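Local coordinates for protein nucleoside diphosphate kinase (Pyrobaculum aerophilum, PDB 1XQI) that transfers the gamma phosphate of ATP to nucleoside diphosphates, probably by a ping-pong mechanism through a phosphohistidine intermediate, at residues Glu60-Ser65 with Glu181-Phe186; Trp69-Gly74 with Asp96-Gly101; Pro137-Ser142 with Asp155-Ala160. The protein carries 6 engineered substitutions. All coordinates share one frame; numbering follows the deposited sequence.

Contact 1 of 3, residues Glu60-Ser65 with Glu181-Phe186; sequences ERFYPS and EREIRF
Phe62 and Phe186 pack together where the end of helix 56-62 meets helix 177-187, beside the predicted phosphohistidine His172 of this ferredoxin-fold sandwich. The two rings are inclined at 53° and make neither a stack nor an edge-to-face pair. Phe62 CB lies over one face of the Phe186 ring, 3.9 Å from its centroid, a CH-pi contact. Further out, Phe62 CD2 touches Phe186 CD2 at 3.6 Å. Phe186 CG is anti to the backbone N (chi1 -179°), which points its ring at helix 56-62. Arg61 NH1 adds a contact to Phe186 CE1 at 3.7 Å. At the edge of the Phe62 ring, next to its contact with Phe186, Glu183 CB meets Phe62 CE2, 3.3 Å away. Beyond CG the Glu183 chain is extended, so its carboxylate passes Phe62 CZ. Arg182 NH2 comes within 2.8 Å of Phe62 O, but the angle is too poor for a hydrogen bond. The firmer partner of Arg182 is Glu179, a salt bridge. Water 1 lies 3.0 Å from Phe62 O and 2.7 Å from Glu183 OE1 and can donate to both, although other acceptors compete for its protons. Glu183 OE2 bonds to Ser174 OG and to His172 NE2, consistent with a second-shell residue that positions the histidine, and His172 also meets the Phe62 ring edge-to-face. Phe62 and Glu183 rest on strand 17-22 through Ile21 and Leu19, while Tyr63 turns to Leu108 and Met112 of helix 97-112.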
loop_
_atom_site.group_PDB
_atom_site.type_symbol
_atom_site.label_atom_id
_atom_site.label_comp_id
_atom_site.label_asym_id
_atom_site.label_seq_id
_atom_site.Cartn_x
_atom_site.Cartn_y
_atom_site.Cartn_z
ATOM N N GLU A 60 -0.241 2.117 22.065
ATOM C CA GLU A 60 0.102 2.754 23.363
ATOM C C GLU A 60 1.387 3.545 23.254
ATOM O O GLU A 60 1.455 4.672 23.711
ATOM C CB GLU A 60 0.215 1.731 24.514
ATOM C CG GLU A 60 -0.850 1.861 25.612
ATOM C CD GLU A 60 -1.316 0.495 26.193
ATOM O OE1 GLU A 60 -0.971 0.173 27.353
ATOM O OE2 GLU A 60 -2.042 -0.263 25.514
ATOM N N ARG A 61 2.402 2.979 22.615
ATOM C CA ARG A 61 3.673 3.703 22.471
ATOM C C ARG A 61 3.727 4.666 21.299
ATOM O O ARG A 61 4.562 5.570 21.303
ATOM C CB ARG A 61 4.885 2.765 22.439
ATOM C CG ARG A 61 5.311 2.252 23.815
ATOM C CD ARG A 61 6.415 1.193 23.694
ATOM N NE ARG A 61 5.901 -0.059 23.112
ATOM C CZ ARG A 61 6.109 -0.475 21.852
ATOM N NH1 ARG A 61 6.862 0.237 20.991
ATOM N NH2 ARG A 61 5.560 -1.620 21.441
ATOM N N PHE A 62 2.862 4.509 20.306
ATOM C CA PHE A 62 2.907 5.430 19.164
ATOM C C PHE A 62 2.338 6.797 19.527
ATOM O O PHE A 62 2.848 7.840 19.090
ATOM C CB PHE A 62 2.154 4.841 17.968
ATOM C CG PHE A 62 1.981 5.804 16.817
ATOM C CD1 PHE A 62 0.739 6.372 16.551
ATOM C CD2 PHE A 62 3.068 6.143 16.006
ATOM C CE1 PHE A 62 0.566 7.283 15.493
ATOM C CE2 PHE A 62 2.897 7.031 14.951
ATOM C CZ PHE A 62 1.621 7.618 14.700
ATOM N N TYR A 63 1.254 6.789 20.306
ATOM C CA TYR A 63 0.672 8.028 20.827
ATOM C C TYR A 63 1.417 8.520 22.018
ATOM O O TYR A 63 1.857 7.710 22.803
ATOM C CB TYR A 63 -0.792 7.854 21.162
ATOM C CG TYR A 63 -1.565 7.913 19.917
ATOM C CD1 TYR A 63 -2.096 6.763 19.359
ATOM C CD2 TYR A 63 -1.724 9.097 19.258
ATOM C CE1 TYR A 63 -2.777 6.799 18.187
ATOM C CE2 TYR A 63 -2.426 9.153 18.075
ATOM C CZ TYR A 63 -2.955 7.982 17.547
ATOM O OH TYR A 63 -3.669 8.013 16.359
ATOM N N PRO A 64 1.570 9.855 22.155
ATOM C CA PRO A 64 2.359 10.393 23.289
ATOM C C PRO A 64 1.773 9.974 24.614
ATOM O O PRO A 64 0.585 9.617 24.695
ATOM C CB PRO A 64 2.223 11.911 23.144
ATOM C CG PRO A 64 1.913 12.117 21.640
ATOM C CD PRO A 64 1.025 10.929 21.294
ATOM N N SER A 65 2.606 10.002 25.651
ATOM C CA SER A 65 2.107 9.815 26.988
ATOM C C SER A 65 2.456 11.026 27.849
ATOM O O SER A 65 2.376 10.968 29.081
ATOM C CB SER A 65 2.646 8.513 27.537
ATOM O OG SER A 65 2.781 7.573 26.467
ATOM N N GLU A 181 9.276 13.021 12.116
ATOM C CA GLU A 181 10.514 12.205 12.202
ATOM C C GLU A 181 10.367 11.092 13.279
ATOM O O GLU A 181 10.896 9.987 13.137
ATOM C CB GLU A 181 11.802 13.064 12.382
ATOM N N ARG A 182 9.578 11.351 14.315
ATOM C CA ARG A 182 9.361 10.327 15.344
ATOM C C ARG A 182 8.375 9.216 14.926
ATOM O O ARG A 182 8.645 8.029 15.090
ATOM C CB ARG A 182 8.877 10.990 16.632
ATOM C CG ARG A 182 9.463 10.360 17.836
ATOM C CD ARG A 182 8.605 10.603 19.070
ATOM N NE ARG A 182 7.389 9.808 19.055
ATOM C CZ ARG A 182 6.174 10.291 18.846
ATOM N NH1 ARG A 182 6.033 11.595 18.637
ATOM N NH2 ARG A 182 5.117 9.470 18.858
ATOM N N GLU A 183 7.225 9.600 14.392
ATOM C CA GLU A 183 6.239 8.632 13.955
ATOM C C GLU A 183 6.777 7.823 12.770
ATOM O O GLU A 183 6.475 6.611 12.685
ATOM C CB GLU A 183 4.917 9.311 13.635
ATOM C CG GLU A 183 4.393 10.150 14.777
ATOM C CD GLU A 183 3.069 10.858 14.454
ATOM O OE1 GLU A 183 2.326 11.216 15.432
ATOM O OE2 GLU A 183 2.781 11.063 13.238
ATOM N N ILE A 184 7.608 8.453 11.913
ATOM C CA ILE A 184 8.293 7.734 10.828
ATOM C C ILE A 184 9.239 6.638 11.342
ATOM O O ILE A 184 9.107 5.472 10.935
ATOM C CB ILE A 184 9.003 8.648 9.803
ATOM C CG1 ILE A 184 7.999 9.431 8.970
ATOM C CG2 ILE A 184 9.883 7.811 8.881
ATOM C CD1 ILE A 184 8.633 10.625 8.238
ATOM N N ARG A 185 10.177 6.991 12.223
ATOM C CA ARG A 185 11.101 5.979 12.846
ATOM C C ARG A 185 10.319 4.850 13.547
ATOM O O ARG A 185 10.632 3.675 13.415
ATOM C CB ARG A 185 12.137 6.620 13.832
ATOM C CG ARG A 185 13.068 5.551 14.596
ATOM C CD ARG A 185 13.403 5.894 16.109
ATOM N NE ARG A 185 12.309 6.691 16.699
ATOM C CZ ARG A 185 11.201 6.207 17.292
ATOM N NH1 ARG A 185 11.019 4.882 17.458
ATOM N NH2 ARG A 185 10.272 7.068 17.732
ATOM N N PHE A 186 9.280 5.236 14.270
ATOM C CA PHE A 186 8.447 4.288 15.009
ATOM C C PHE A 186 7.955 3.114 14.176
ATOM O O PHE A 186 8.011 1.994 14.652
ATOM C CB PHE A 186 7.249 4.996 15.673
ATOM C CG PHE A 186 6.390 4.063 16.461
ATOM C CD1 PHE A 186 6.678 3.798 17.798
ATOM C CD2 PHE A 186 5.319 3.399 15.855
ATOM C CE1 PHE A 186 5.905 2.890 18.522
ATOM C CE2 PHE A 186 4.535 2.510 16.574
ATOM C CZ PHE A 186 4.829 2.252 17.906
HETATM O O HOH W 1 1.406 9.929 17.565
#

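Contact 2 of 3, residues Trp69-Gly74 with Asp96-Gly101; sequences WLQSAG and DPVEVG. Engineered in segment 69-74: Gln71 (natural residue Arg).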
loop_
_atom_site.group_PDB
_atom_site.type_symbol
_atom_site.label_atom_id
_atom_site.label_comp_id
_atom_site.label_asym_id
_atom_site.label_seq_id
_atom_site.Cartn_x
_atom_site.Cartn_y
_atom_site.Cartn_z
ATOM N N TRP A 69 0.086 16.439 26.344
ATOM C CA TRP A 69 -0.803 15.839 25.362
ATOM C C TRP A 69 -2.094 15.257 25.925
ATOM O O TRP A 69 -3.173 15.441 25.340
ATOM C CB TRP A 69 -0.075 14.741 24.615
ATOM C CG TRP A 69 -0.850 14.250 23.415
ATOM C CD1 TRP A 69 -0.861 14.807 22.162
ATOM C CD2 TRP A 69 -1.713 13.099 23.352
ATOM N NE1 TRP A 69 -1.670 14.073 21.335
ATOM C CE2 TRP A 69 -2.202 13.018 22.038
ATOM C CE3 TRP A 69 -2.123 12.139 24.282
ATOM C CZ2 TRP A 69 -3.078 12.010 21.625
ATOM C CZ3 TRP A 69 -3.008 11.130 23.871
ATOM C CH2 TRP A 69 -3.464 11.071 22.553
ATOM N N LEU A 70 -1.982 14.528 27.036
ATOM C CA LEU A 70 -3.157 13.941 27.715
ATOM C C LEU A 70 -4.103 15.028 28.170
ATOM O O LEU A 70 -5.284 14.977 27.865
ATOM C CB LEU A 70 -2.739 13.084 28.921
ATOM C CG LEU A 70 -1.907 11.860 28.592
ATOM C CD1 LEU A 70 -1.399 11.251 29.836
ATOM C CD2 LEU A 70 -2.723 10.871 27.824
ATOM N N GLN A 71 -3.543 16.012 28.881
ATOM C CA GLN A 71 -4.268 17.190 29.349
ATOM C C GLN A 71 -5.121 17.815 28.243
ATOM O O GLN A 71 -6.348 17.980 28.405
ATOM C CB GLN A 71 -3.301 18.216 29.965
ATOM C CG GLN A 71 -3.958 19.454 30.606
ATOM C CD GLN A 71 -2.990 20.236 31.509
ATOM O OE1 GLN A 71 -2.553 19.754 32.564
ATOM N NE2 GLN A 71 -2.672 21.457 31.103
ATOM N N SER A 72 -4.494 18.122 27.109
ATOM C CA SER A 72 -5.206 18.856 26.071
ATOM C C SER A 72 -6.267 17.987 25.374
ATOM O O SER A 72 -7.383 18.467 25.113
ATOM C CB SER A 72 -4.233 19.567 25.094
ATOM O OG SER A 72 -3.718 18.684 24.102
ATOM N N ALA A 73 -5.944 16.705 25.129
ATOM C CA ALA A 73 -6.932 15.734 24.605
ATOM C C ALA A 73 -8.157 15.724 25.514
ATOM O O ALA A 73 -9.307 15.716 25.037
ATOM C CB ALA A 73 -6.339 14.367 24.505
ATOM N N GLY A 74 -7.895 15.794 26.825
ATOM C CA GLY A 74 -8.921 15.844 27.862
ATOM C C GLY A 74 -9.830 17.056 27.933
ATOM O O GLY A 74 -11.039 16.901 28.145
ATOM N N ASP A 96 -11.045 14.954 35.557
ATOM C CA ASP A 96 -9.670 15.400 35.555
ATOM C C ASP A 96 -9.099 15.309 34.119
ATOM O O ASP A 96 -9.060 14.208 33.571
ATOM C CB ASP A 96 -8.851 14.555 36.516
ATOM C CG ASP A 96 -7.398 14.842 36.396
ATOM O OD1 ASP A 96 -6.582 13.926 36.189
ATOM O OD2 ASP A 96 -7.051 16.035 36.475
ATOM N N PRO A 97 -8.686 16.449 33.504
ATOM C CA PRO A 97 -8.175 16.483 32.105
ATOM C C PRO A 97 -7.215 15.339 31.713
ATOM O O PRO A 97 -7.487 14.651 30.702
ATOM C CB PRO A 97 -7.475 17.840 32.018
ATOM C CG PRO A 97 -8.255 18.718 32.920
ATOM C CD PRO A 97 -8.703 17.814 34.087
ATOM N N VAL A 98 -6.142 15.135 32.495
ATOM C CA VAL A 98 -5.167 14.047 32.292
ATOM C C VAL A 98 -5.787 12.621 32.382
ATOM O O VAL A 98 -5.467 11.740 31.555
ATOM C CB VAL A 98 -3.979 14.163 33.294
ATOM C CG1 VAL A 98 -3.089 12.957 33.237
ATOM C CG2 VAL A 98 -3.171 15.383 32.976
ATOM N N GLU A 99 -6.646 12.391 33.376
ATOM C CA GLU A 99 -7.342 11.100 33.495
ATOM C C GLU A 99 -8.276 10.869 32.309
ATOM O O GLU A 99 -8.430 9.739 31.841
ATOM C CB GLU A 99 -8.070 10.952 34.859
ATOM C CG GLU A 99 -7.149 10.408 36.007
ATOM C CD GLU A 99 -7.777 10.525 37.410
ATOM O OE1 GLU A 99 -8.970 10.165 37.585
ATOM O OE2 GLU A 99 -7.082 10.971 38.365
ATOM N N VAL A 100 -8.885 11.942 31.827
ATOM C CA VAL A 100 -9.736 11.906 30.630
ATOM C C VAL A 100 -8.880 11.624 29.359
ATOM O O VAL A 100 -9.258 10.817 28.535
ATOM C CB VAL A 100 -10.587 13.230 30.474
ATOM C CG1 VAL A 100 -11.342 13.247 29.170
ATOM C CG2 VAL A 100 -11.554 13.406 31.623
ATOM N N GLY A 101 -7.739 12.294 29.223
ATOM C CA GLY A 101 -6.768 11.982 28.202
ATOM C C GLY A 101 -6.334 10.511 28.210
ATOM O O GLY A 101 -6.070 9.919 27.146
#
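Gly74 and Gly101 bring two helices close at a perpendicular crossing in and beside the insert of this kinase. Helix 67-84 and helix 97-112 run at 90° here, with the segment axes 6.6 Å apart at closest approach. The backbone contacts form a pair of CA-H...O interactions. Gly101 CA lies 3.4 Å from Leu70 O. Gly74 CA approaches Pro97 O at the same distance of 3.4 Å. A beta carbon on either glycine would run into the oxygen it faces. Both oxygens also accept a helical hydrogen bond, Leu70 O from Gly74 N and Pro97 O from Gly101 N.

Side-chain packing flanks this centre. Leu70 CD2 reaches the carbonyl of Gly101, and Leu70 CD1 meets Val98 CG1 at 4.2 Å. Val98 CG2 faces CB of Gln71, an engineered residue. The Gln71 chain lies side by side with Pro97, both pointing the same way. Val100 CG1, anti to its own N (chi1 174°), touches Gly74 CA at 3.8 Å.

Polar capping starts the second helix. Asp96 is its N-cap, and Asp96 OD1 accepts from Glu99 N at 3.2 Å, with the donor 55° out of the carboxylate plane.

Contact 3 of 3, residues Pro137-Ser142 with Asp155-Ala160; sequences PTSPHS and DSPDLA
His141 and Ser156 meet where the loop that carries Thr138, an ATP-binding residue by similarity, folds back on the start of helix 157-162. This region probably corresponds to the Kpn loop of NDP kinases. His141 N gives a weak hydrogen bond to Asp155 O at 3.0 Å, with an angle of 125°. The same oxygen is approached by Pro140 CD at 3.4 Å, so it faces the Pro140-His141 corner. The imidazole of His141 leans against the second segment. Its CD2 lies 3.3 Å from Ser156 CB and 3.8 Å from Pro157 CD, and the His141 side chain crosses the proline at about a right angle. Pro157 CG also packs on Ser139 OG at 3.4 Å. Replacing Pro157 by an alanine removes CG and CD, and is likely to leave the Ser139 hydroxymethyl and the His141 ring without the ring carbons they pack on.

The next shell holds these groups in place. Ser142 N bonds to Ser139 O and closes the turn that holds Pro140 and His141. The Asp155 carboxylate is held by Arg165 and by Phe168 N. Pro140 also lies beside Arg149 and Asn169, which bind ATP by similarity. Ser156 is the helix N-cap, but its hydroxyl makes no capping bond. With chi1 at 58°, Ser156 OG instead donates to Asp158 OD1 at 2.7 Å, meeting it from above the carboxylate plane.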
loop_
_atom_site.group_PDB
_atom_site.type_symbol
_atom_site.label_atom_id
_atom_site.label_comp_id
_atom_site.label_asym_id
_atom_site.label_seq_id
_atom_site.Cartn_x
_atom_site.Cartn_y
_atom_site.Cartn_z
ATOM N N PRO A 137 -10.130 19.334 9.180
ATOM C CA PRO A 137 -10.209 19.376 10.648
ATOM C C PRO A 137 -10.685 18.081 11.255
ATOM O O PRO A 137 -11.269 17.223 10.621
ATOM C CB PRO A 137 -11.289 20.446 10.924
ATOM C CG PRO A 137 -12.142 20.408 9.705
ATOM C CD PRO A 137 -11.085 20.281 8.579
ATOM N N THR A 138 -10.505 18.016 12.541
ATOM C CA THR A 138 -10.795 16.843 13.324
ATOM C C THR A 138 -12.205 16.198 13.160
ATOM O O THR A 138 -12.320 14.968 13.046
ATOM C CB THR A 138 -10.382 17.145 14.792
ATOM O OG1 THR A 138 -10.272 15.926 15.491
ATOM C CG2 THR A 138 -11.363 18.118 15.529
ATOM N N SER A 139 -13.262 17.004 13.128
ATOM C CA SER A 139 -14.614 16.474 12.914
ATOM C C SER A 139 -14.961 16.479 11.433
ATOM O O SER A 139 -14.965 17.545 10.814
ATOM C CB SER A 139 -15.681 17.271 13.667
ATOM O OG SER A 139 -15.105 17.893 14.808
ATOM N N PRO A 140 -15.245 15.283 10.865
ATOM C CA PRO A 140 -15.673 15.170 9.495
ATOM C C PRO A 140 -16.956 15.936 9.250
ATOM O O PRO A 140 -17.175 16.434 8.143
ATOM C CB PRO A 140 -15.897 13.657 9.328
ATOM C CG PRO A 140 -14.945 13.054 10.329
ATOM C CD PRO A 140 -15.118 13.959 11.493
ATOM N N HIS A 141 -17.815 16.038 10.259
ATOM C CA HIS A 141 -19.079 16.707 10.010
ATOM C C HIS A 141 -18.926 18.210 9.704
ATOM O O HIS A 141 -19.739 18.784 8.974
ATOM C CB HIS A 141 -20.119 16.409 11.097
ATOM C CG HIS A 141 -20.086 17.377 12.218
ATOM N ND1 HIS A 141 -21.058 18.339 12.383
ATOM C CD2 HIS A 141 -19.159 17.580 13.194
ATOM C CE1 HIS A 141 -20.740 19.085 13.436
ATOM N NE2 HIS A 141 -19.590 18.651 13.939
ATOM N N SER A 142 -17.868 18.832 10.194
ATOM C CA SER A 142 -17.618 20.233 9.845
ATOM C C SER A 142 -16.369 20.390 8.991
ATOM O O SER A 142 -15.876 21.494 8.776
ATOM C CB SER A 142 -17.564 21.119 11.108
ATOM O OG SER A 142 -16.833 20.480 12.157
ATOM N N ASP A 155 -19.094 11.525 10.416
ATOM C CA ASP A 155 -18.980 11.351 11.848
ATOM C C ASP A 155 -18.869 12.689 12.584
ATOM O O ASP A 155 -18.450 13.707 12.018
ATOM C CB ASP A 155 -17.822 10.430 12.210
ATOM C CG ASP A 155 -18.015 9.780 13.572
ATOM O OD1 ASP A 155 -19.201 9.630 14.002
ATOM O OD2 ASP A 155 -16.997 9.415 14.211
ATOM N N SER A 156 -19.275 12.706 13.840
ATOM C CA SER A 156 -19.158 13.937 14.619
ATOM C C SER A 156 -18.872 13.652 16.105
ATOM O O SER A 156 -19.173 12.532 16.611
ATOM C CB SER A 156 -20.418 14.771 14.439
ATOM O OG SER A 156 -21.562 14.048 14.840
ATOM N N PRO A 157 -18.268 14.625 16.805
ATOM C CA PRO A 157 -17.892 14.369 18.198
ATOM C C PRO A 157 -19.047 14.122 19.167
ATOM O O PRO A 157 -18.833 13.475 20.171
ATOM C CB PRO A 157 -17.126 15.636 18.606
ATOM C CG PRO A 157 -16.824 16.355 17.332
ATOM C CD PRO A 157 -17.896 15.983 16.382
ATOM N N ASP A 158 -20.245 14.618 18.900
ATOM C CA ASP A 158 -21.400 14.340 19.771
ATOM C C ASP A 158 -21.746 12.866 19.763
ATOM O O ASP A 158 -21.867 12.243 20.811
ATOM C CB ASP A 158 -22.641 15.155 19.365
ATOM C CG ASP A 158 -22.889 15.164 17.839
ATOM O OD1 ASP A 158 -21.952 15.496 17.083
ATOM O OD2 ASP A 158 -24.025 14.864 17.390
ATOM N N LEU A 159 -21.877 12.310 18.568
ATOM C CA LEU A 159 -22.174 10.908 18.374
ATOM C C LEU A 159 -21.089 10.087 19.049
ATOM O O LEU A 159 -21.386 9.239 19.867
ATOM C CB LEU A 159 -22.214 10.587 16.873
ATOM C CG LEU A 159 -23.223 9.639 16.215
ATOM C CD1 LEU A 159 -22.495 8.833 15.102
ATOM C CD2 LEU A 159 -24.008 8.730 17.191
ATOM N N ALA A 160 -19.831 10.350 18.711
ATOM C CA ALA A 160 -18.735 9.625 19.328
ATOM C C ALA A 160 -18.844 9.627 20.885
ATOM O O ALA A 160 -18.734 8.563 21.527
ATOM C CB ALA A 160 -17.387 10.161 18.849
#

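From the N terminus, the chain first supplies residues 60-65, whose partner comes only near the C terminus. Contact 1 therefore closes a long loop, tying the end of helix 56-62 to helix 177-187 next to strand 17-22. The two other contacts lie within this loop, one after the other. Contact 2 closes the short excursion of the insert by joining helix 67-84 to helix 97-112. Contact 3 later closes the loop from 137-142 to 155-160. Contacts 1 and 2 touch, with Trp69 packing on Tyr63 and Pro64. Contact 3 stands apart, about 10 Å from each at the nearest atoms, and across the chain's centre from contact 1.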